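Local coordinates for protein glutathione S-transferase enzyme with thioredoxin-like domain (Bradyrhizobium sp., PDB 4MF7) that probably catalyses the conjugation of glutathione to electrophilic substrates, as a dimeric glutathione transferase with a thioredoxin-like domain, at residues A[50-53]-A[54-57]; A[134-137]-A[138-141]. All coordinates share one frame; numbering follows the deposited sequence.

Contact 1 (A[50-53]-A[54-57])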
loop_
_atom_site.group_PDB
_atom_site.type_symbol
_atom_site.label_atom_id
_atom_site.label_comp_id
_atom_site.label_asym_id
_atom_site.label_seq_id
_atom_site.Cartn_x
_atom_site.Cartn_y
_atom_site.Cartn_z
ATOM N N THR A 50 -1.303 -11.193 -13.348
ATOM C CA THR A 50 -0.420 -10.040 -13.485
ATOM C C THR A 50 0.464 -9.977 -12.230
ATOM O O THR A 50 0.246 -10.738 -11.267
ATOM C CB THR A 50 -1.218 -8.723 -13.596
ATOM O OG1 THR A 50 -1.968 -8.510 -12.388
ATOM C CG2 THR A 50 -2.170 -8.759 -14.780
ATOM N N PRO A 51 1.472 -9.105 -12.239
ATOM C CA PRO A 51 2.301 -8.962 -11.025
ATOM C C PRO A 51 1.484 -8.617 -9.779
ATOM O O PRO A 51 1.799 -9.102 -8.680
ATOM C CB PRO A 51 3.272 -7.844 -11.390
ATOM C CG PRO A 51 3.383 -7.921 -12.880
ATOM C CD PRO A 51 2.037 -8.346 -13.381
ATOM N N ASN A 52 0.425 -7.822 -9.928
ATOM C CA ASN A 52 -0.420 -7.526 -8.787
ATOM C C ASN A 52 -1.377 -8.686 -8.433
ATOM O O ASN A 52 -1.610 -8.978 -7.251
ATOM C CB ASN A 52 -1.164 -6.232 -9.021
ATOM C CG ASN A 52 -1.664 -5.620 -7.750
ATOM O OD1 ASN A 52 -0.956 -5.569 -6.725
ATOM N ND2 ASN A 52 -2.885 -5.134 -7.796
ATOM N N GLY A 53 -1.918 -9.350 -9.456
ATOM C CA GLY A 53 -2.845 -10.464 -9.253
ATOM C C GLY A 53 -2.184 -11.687 -8.645
ATOM O O GLY A 53 -2.749 -12.331 -7.766
ATOM N N VAL A 54 -0.967 -12.023 -9.088
ATOM C CA VAL A 54 -0.329 -13.235 -8.592
ATOM C C VAL A 54 0.070 -13.141 -7.129
ATOM O O VAL A 54 0.288 -14.156 -6.485
ATOM C CB VAL A 54 0.893 -13.707 -9.433
ATOM C CG1 VAL A 54 0.472 -14.029 -10.853
ATOM C CG2 VAL A 54 2.043 -12.706 -9.384
ATOM N N LYS A 55 0.151 -11.929 -6.566
ATOM C CA LYS A 55 0.369 -11.813 -5.128
ATOM C C LYS A 55 -0.663 -12.632 -4.350
ATOM O O LYS A 55 -0.335 -13.382 -3.419
ATOM C CB LYS A 55 0.256 -10.346 -4.683
ATOM C CG LYS A 55 1.293 -9.418 -5.278
ATOM C CD LYS A 55 1.022 -7.981 -4.862
ATOM C CE LYS A 55 2.005 -6.977 -5.480
ATOM N NZ LYS A 55 1.539 -5.600 -5.124
ATOM N N VAL A 56 -1.911 -12.480 -4.736
ATOM C CA VAL A 56 -3.005 -13.073 -4.014
ATOM C C VAL A 56 -3.220 -14.538 -4.365
ATOM O O VAL A 56 -3.448 -15.328 -3.453
ATOM C CB VAL A 56 -4.288 -12.247 -4.174
ATOM C CG1 VAL A 56 -5.471 -12.969 -3.555
ATOM C CG2 VAL A 56 -4.074 -10.882 -3.531
ATOM N N SER A 57 -3.098 -14.933 -5.641
ATOM C CA SER A 57 -3.126 -16.385 -5.950
ATOM C C SER A 57 -1.977 -17.151 -5.303
ATOM O O SER A 57 -2.176 -18.280 -4.832
ATOM C CB SER A 57 -3.145 -16.658 -7.475
ATOM O OG SER A 57 -2.170 -15.873 -8.120
#

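Contact 2 (A[134-137]-A[138-141])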
loop_
_atom_site.group_PDB
_atom_site.type_symbol
_atom_site.label_atom_id
_atom_site.label_comp_id
_atom_site.label_asym_id
_atom_site.label_seq_id
_atom_site.Cartn_x
_atom_site.Cartn_y
_atom_site.Cartn_z
ATOM N N ARG A 134 7.198 -7.782 12.146
ATOM C CA ARG A 134 5.902 -7.763 11.497
ATOM C C ARG A 134 5.628 -6.407 10.865
ATOM O O ARG A 134 5.200 -6.354 9.738
ATOM C CB ARG A 134 4.754 -8.132 12.423
ATOM C CG ARG A 134 4.846 -9.583 12.861
ATOM C CD ARG A 134 4.021 -9.861 14.095
ATOM N NE ARG A 134 2.654 -10.152 13.759
ATOM C CZ ARG A 134 2.171 -11.372 13.506
ATOM N NH1 ARG A 134 2.952 -12.460 13.520
ATOM N NH2 ARG A 134 0.889 -11.498 13.237
ATOM N N TRP A 135 5.875 -5.317 11.591
ATOM C CA TRP A 135 5.659 -3.988 11.008
ATOM C C TRP A 135 6.570 -3.773 9.818
ATOM O O TRP A 135 6.125 -3.250 8.779
ATOM C CB TRP A 135 5.843 -2.866 12.061
ATOM C CG TRP A 135 4.799 -2.918 13.074
ATOM C CD1 TRP A 135 4.952 -3.197 14.412
ATOM C CD2 TRP A 135 3.415 -2.711 12.867
ATOM N NE1 TRP A 135 3.740 -3.182 15.035
ATOM C CE2 TRP A 135 2.773 -2.879 14.116
ATOM C CE3 TRP A 135 2.649 -2.363 11.757
ATOM C CZ2 TRP A 135 1.420 -2.729 14.259
ATOM C CZ3 TRP A 135 1.341 -2.240 11.887
ATOM C CH2 TRP A 135 0.711 -2.410 13.130
ATOM N N GLN A 136 7.826 -4.190 9.923
ATOM C CA GLN A 136 8.761 -4.010 8.838
ATOM C C GLN A 136 8.334 -4.779 7.602
ATOM O O GLN A 136 8.531 -4.300 6.495
ATOM C CB GLN A 136 10.173 -4.421 9.238
ATOM C CG GLN A 136 10.854 -3.404 10.135
ATOM C CD GLN A 136 12.271 -3.819 10.463
ATOM O OE1 GLN A 136 12.512 -4.960 10.861
ATOM N NE2 GLN A 136 13.215 -2.899 10.307
ATOM N N THR A 137 7.749 -5.958 7.804
ATOM C CA THR A 137 7.208 -6.767 6.684
ATOM C C THR A 137 6.224 -5.969 5.805
ATOM O O THR A 137 6.273 -6.044 4.575
ATOM C CB THR A 137 6.517 -8.043 7.189
ATOM O OG1 THR A 137 7.441 -8.766 8.043
ATOM C CG2 THR A 137 6.074 -8.928 5.995
ATOM N N LEU A 138 5.353 -5.187 6.439
ATOM C CA LEU A 138 4.342 -4.408 5.726
ATOM C C LEU A 138 4.920 -3.370 4.758
ATOM O O LEU A 138 4.243 -2.996 3.786
ATOM C CB LEU A 138 3.412 -3.707 6.726
ATOM C CG LEU A 138 2.659 -4.593 7.722
ATOM C CD1 LEU A 138 1.514 -3.772 8.307
ATOM C CD2 LEU A 138 2.123 -5.887 7.104
ATOM N N GLN A 139 6.141 -2.918 5.017
ATOM C CA GLN A 139 6.799 -1.941 4.167
ATOM C C GLN A 139 6.876 -2.460 2.730
ATOM O O GLN A 139 6.832 -1.689 1.803
ATOM C CB GLN A 139 8.199 -1.619 4.651
ATOM C CG GLN A 139 8.287 -1.012 6.055
ATOM C CD GLN A 139 9.703 -0.912 6.565
ATOM O OE1 GLN A 139 10.133 0.145 7.070
ATOM N NE2 GLN A 139 10.456 -2.015 6.450
ATOM N N TRP A 140 7.011 -3.781 2.573
ATOM C CA TRP A 140 7.273 -4.404 1.264
ATOM C C TRP A 140 6.037 -4.710 0.449
ATOM O O TRP A 140 6.170 -5.179 -0.661
ATOM C CB TRP A 140 8.093 -5.683 1.467
ATOM C CG TRP A 140 9.378 -5.350 2.084
ATOM C CD1 TRP A 140 9.680 -5.316 3.444
ATOM C CD2 TRP A 140 10.555 -4.935 1.408
ATOM N NE1 TRP A 140 10.957 -4.878 3.623
ATOM C CE2 TRP A 140 11.526 -4.655 2.393
ATOM C CE3 TRP A 140 10.886 -4.757 0.053
ATOM C CZ2 TRP A 140 12.813 -4.215 2.071
ATOM C CZ3 TRP A 140 12.182 -4.328 -0.269
ATOM C CH2 TRP A 140 13.123 -4.060 0.743
ATOM N N LEU A 141 4.841 -4.424 0.971
ATOM C CA LEU A 141 3.624 -4.716 0.242
ATOM C C LEU A 141 3.341 -3.694 -0.843
ATOM O O LEU A 141 2.516 -3.937 -1.662
ATOM C CB LEU A 141 2.418 -4.836 1.158
ATOM C CG LEU A 141 2.611 -5.881 2.242
ATOM C CD1 LEU A 141 1.388 -5.855 3.137
ATOM C CD2 LEU A 141 2.809 -7.280 1.639
#

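Contact 1 (A[50-53]-A[54-57])
Thr50 caps the N-terminus of helix 53-63, the helix that follows strand 43-47 in the thioredoxin-like domain. It accepts twice: its OG1 receives the amide of Gly53 (Gly53 N to Thr50 OG1, 3.1 Å), and its carbonyl receives that of Val54 (Val54 N to Thr50 O, 2.8 Å). With chi1 at 63°, OG1 of Thr50 stands between its own N and carbonyl carbon, which directs the hydroxyl forward to the amide of Gly53. Both methyls of Val54 straddle the Thr50 carbonyl, CG1 and CG2 each lying 3.3 Å from Thr50 O.

On another side of the turn Lys55 slants across Asn52. From CG onward the lysine chain is fully extended; its methylenes pass over the carbonyls of Pro51 and Asn52, with Lys55 CG 3.5 Å from Pro51 O, and the ammonium ends on the amide oxygen, Lys55 NZ to Asn52 OD1 being 3.0 Å. The donor lies in the carbonyl plane of the Asn52 amide, at a C=O...N angle of 157°. Asn52 OD1 is also hydrogen-bonded to Ser112 OG, while Asn52 ND2 makes a weak bond to Ile93 O. The strand-helix junction is thereby tied to the loop before strand 95-98 and to the start of helix 112-123, elements that in glutathione transferases usually line the glutathione site, a position for Asn52 consistent with the region of the active site in this family.

At the first turn, Gly53 O is shared by Val56 N at 3.1 Å and, weakly, by Ser57 N at 3.4 Å. The donor from Val56 sits well above the carbonyl plane. Ser57 finds its main polar partner elsewhere, its OG bonding to Gly249 O near the C-terminal end of the chain.

Contact 2 (A[134-137]-A[138-141])
The Trp140 ring has Thr137 O at its edge, near the ring plane, and receives Gln136 O obliquely at CD1, 3.4 Å from that oxygen; outside the two segments it meets the ring of Phe143. Trp135 is approached obliquely by a methyl of Leu138, with Trp135 CE3 to Leu138 CD1 at 3.9 Å, and packs edge-to-face with Tyr118 of the second subunit. The Trp135 and Leu138 side chains lie alongside one another, pointing the same way.

Along the later part of helix 131-138 and the residues after it the bonds are of the i to i+3 kind, with Trp140 in 3-10 geometry: Trp140 N bonds to Thr137 O at 3.1 Å, and Leu138 N only weakly to Trp135 O. Gln136 O is gripped twice by one residue. Gln139 N reaches it at 3.1 Å from above the carbonyl plane, whereas Gln139 NE2 comes in that plane, on a lone pair, at 3.0 Å. This second bond is bent, N-H...O 138°, and the oxygen is tilted 26° from the Gln139 amide plane. With chi1 at -61° Gln139 places CG beside its backbone N, and from there the extended chain carries the amide back along Gln136. The two glutamine side chains run side by side.

The Gln139 amide bridges its own helix and the second subunit, for OE1 accepts from Phe110 N of that subunit while NE2 serves the helix. Facing the chain's own interior, Thr137 OG1 bonds to Arg133 O one turn back, and the Thr137 side chain packs on Ile203 and Ala204 at the start of helix 203-215.

Overall arrangement
Contact 1 precedes contact 2 in the chain, and their centres lie about 17 Å apart. One starts the first helix of the thioredoxin-like domain, its centre about 3 Å from the centre of the chain in space; the other spans the last part of helix 131-138 and the residues that follow, about 14 Å from that centre. They touch where Lys55 NZ lies 4.0 Å from Leu141 O, a packing contact. Helix 112-123 adjoins both, through Ser112 at contact 1 and through Leu116 and Gln117 at contact 2. By family resemblance contact 1 probably lies close to the glutathione site, whereas residues 134-141 reach from Lys55 out to the second subunit of the dimer.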